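Local coordinates for protein BZZ1 (Saccharomyces cerevisiae, PDB 1ZUU) that acts in endocytosis and trafficking to the vacuole, works with type I myosins to restore actin polarity after salt stress, and is represented here by its first SH3 domain, at residues 24-29 / 38-43. Sequence-based numbering, arbitrary orientation. Where two conformers were deposited one is given.
Sequences DKISLV and TKINND
Asn42 and Asp24 meet at one end of an antiparallel hairpin: ND2 of Asn42 gives a nearly straight bond (3.0 Å, 166°) to OD2 of Asp24, leaving within its own amide plane but reaching the carboxylate from above, the two planes 52° apart. Asn42 extends this far because its CG lies anti to the backbone N (chi1 -175°). The same ND2 also binds the carbonyl of Thr19 and OD1 takes the amide N-H of Thr45, so the buried amide links the turn after its own strand to the 19-24 part of the chain, and Asp24 OD2 has a second donor in Thr21 N. A leucine here would probably leave the Thr19 carbonyl and the Thr45 amide without their mates and strip Asp24 of one donor.

On the outer face, Asn41 ND2 donates to Ser27 OG at 2.9 Å, almost in the plane of its amide, while OD1 turns to Thr48 OG1 on the next strand. CG2 of Val29 abuts this amide, 3.4 Å from ND2, and CG1 lies 3.7 Å from CD in the aliphatic chain of Lys39. Paired backbone bonds join Ser27 and Asn41, Ser27 N to Asn41 O (2.9 Å) and Asn41 N to Ser27 O (2.8 Å).

Ile26 and Ile40 point inward, CG2 of the former 3.9 Å from CD1 of the latter, and the Leu28 and Thr38 side chains cross at about a right angle, CD1 meeting CG2. Both isoleucines pack on Ile56 of strand 56-57, within the hydrophobic core of the small SH3 barrel, and strand 37-42 is flanked by strand 26-28 and strand 47-52 in a three-stranded meander.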
loop_
_atom_site.group_PDB
_atom_site.type_symbol
_atom_site.label_atom_id
_atom_site.label_comp_id
_atom_site.label_asym_id
_atom_site.label_seq_id
_atom_site.Cartn_x
_atom_site.Cartn_y
_atom_site.Cartn_z
ATOM N N ASP A 24 8.526 -2.434 -4.722
ATOM C CA ASP A 24 8.233 -3.259 -3.524
ATOM C C ASP A 24 7.221 -4.353 -3.913
ATOM O O ASP A 24 6.296 -4.138 -4.729
ATOM C CB ASP A 24 7.670 -2.382 -2.442
ATOM C CG ASP A 24 8.704 -1.434 -1.787
ATOM O OD1 ASP A 24 9.926 -1.617 -2.031
ATOM O OD2 ASP A 24 8.249 -0.536 -1.031
ATOM N N LYS A 25 7.381 -5.493 -3.272
ATOM C CA LYS A 25 6.435 -6.608 -3.435
ATOM C C LYS A 25 5.294 -6.440 -2.413
ATOM O O LYS A 25 5.556 -6.296 -1.224
ATOM C CB LYS A 25 7.149 -7.963 -3.148
ATOM C CG LYS A 25 7.987 -8.518 -4.164
ATOM C CD LYS A 25 9.177 -7.765 -4.604
ATOM C CE LYS A 25 10.113 -8.639 -5.452
ATOM N NZ LYS A 25 11.257 -7.921 -5.863
ATOM N N ILE A 26 4.057 -6.417 -2.923
ATOM C CA ILE A 26 2.906 -6.116 -2.085
ATOM C C ILE A 26 1.833 -7.211 -2.252
ATOM O O ILE A 26 1.833 -7.957 -3.267
ATOM C CB ILE A 26 2.316 -4.713 -2.342
ATOM C CG1 ILE A 26 1.717 -4.607 -3.755
ATOM C CG2 ILE A 26 3.385 -3.635 -2.066
ATOM C CD1 ILE A 26 0.988 -3.285 -4.019
ATOM N N SER A 27 0.904 -7.231 -1.322
ATOM C CA SER A 27 -0.244 -8.141 -1.389
ATOM C C SER A 27 -1.452 -7.430 -0.745
ATOM O O SER A 27 -1.332 -6.599 0.141
ATOM C CB SER A 27 0.050 -9.441 -0.651
ATOM O OG SER A 27 0.238 -9.216 0.719
ATOM N N LEU A 28 -2.628 -7.795 -1.255
ATOM C CA LEU A 28 -3.870 -7.168 -0.753
ATOM C C LEU A 28 -4.287 -7.743 0.615
ATOM O O LEU A 28 -4.238 -8.946 0.830
ATOM C CB LEU A 28 -4.948 -7.426 -1.769
ATOM C CG LEU A 28 -6.343 -6.783 -1.561
ATOM C CD1 LEU A 28 -6.246 -5.257 -1.476
ATOM C CD2 LEU A 28 -7.289 -7.232 -2.639
ATOM N N VAL A 29 -4.782 -6.850 1.483
ATOM C CA VAL A 29 -5.501 -7.239 2.684
ATOM C C VAL A 29 -7.013 -6.952 2.499
ATOM O O VAL A 29 -7.849 -7.820 2.722
ATOM C CB VAL A 29 -4.988 -6.531 3.951
ATOM C CG1 VAL A 29 -5.863 -6.868 5.169
ATOM C CG2 VAL A 29 -3.529 -6.826 4.172
ATOM N N THR A 38 -6.327 1.733 0.516
ATOM C CA THR A 38 -6.378 0.274 0.410
ATOM C C THR A 38 -5.456 -0.310 1.486
ATOM O O THR A 38 -4.349 0.207 1.703
ATOM C CB THR A 38 -5.874 -0.158 -0.976
ATOM O OG1 THR A 38 -6.736 0.363 -1.992
ATOM C CG2 THR A 38 -5.850 -1.641 -1.152
ATOM N N LYS A 39 -5.905 -1.342 2.191
ATOM C CA LYS A 39 -5.017 -1.995 3.143
ATOM C C LYS A 39 -4.233 -3.084 2.397
ATOM O O LYS A 39 -4.824 -3.893 1.662
ATOM C CB LYS A 39 -5.771 -2.576 4.341
ATOM C CG LYS A 39 -4.819 -2.923 5.495
ATOM C CD LYS A 39 -5.492 -3.534 6.674
ATOM C CE LYS A 39 -6.175 -2.491 7.475
ATOM N NZ LYS A 39 -6.984 -3.135 8.594
ATOM N N ILE A 40 -2.908 -3.102 2.619
ATOM C CA ILE A 40 -2.001 -4.015 1.968
ATOM C C ILE A 40 -0.947 -4.508 3.000
ATOM O O ILE A 40 -0.735 -3.910 4.047
ATOM C CB ILE A 40 -1.278 -3.359 0.735
ATOM C CG1 ILE A 40 -0.398 -2.196 1.190
ATOM C CG2 ILE A 40 -2.271 -2.965 -0.328
ATOM C CD1 ILE A 40 0.674 -1.819 0.148
ATOM N N ASN A 41 -0.249 -5.551 2.545
ATOM C CA ASN A 41 1.042 -5.922 3.100
ATOM C C ASN A 41 2.142 -5.480 2.122
ATOM O O ASN A 41 1.968 -5.654 0.908
ATOM C CB ASN A 41 1.151 -7.420 3.315
ATOM C CG ASN A 41 -0.029 -7.991 4.066
ATOM O OD1 ASN A 41 -0.238 -7.703 5.241
ATOM N ND2 ASN A 41 -0.872 -8.738 3.343
ATOM N N ASN A 42 3.226 -4.978 2.655
ATOM C CA ASN A 42 4.440 -4.736 1.884
ATOM C C ASN A 42 5.404 -5.833 2.329
ATOM O O ASN A 42 5.971 -5.766 3.403
ATOM C CB ASN A 42 4.964 -3.328 2.139
ATOM C CG ASN A 42 6.154 -2.970 1.280
ATOM O OD1 ASN A 42 6.913 -3.864 0.854
ATOM N ND2 ASN A 42 6.318 -1.673 0.975
ATOM N N ASP A 43 5.558 -6.874 1.473
ATOM C CA ASP A 43 6.451 -7.970 1.837
ATOM C C ASP A 43 7.915 -7.561 1.697
ATOM O O ASP A 43 8.769 -8.187 2.368
ATOM C CB ASP A 43 6.135 -9.273 1.088
ATOM C CG ASP A 43 4.893 -10.015 1.618
ATOM O OD1 ASP A 43 4.333 -9.591 2.652
ATOM O OD2 ASP A 43 4.481 -11.032 0.987
HETATM O O HOH W 1 -2.766 -10.728 3.235
#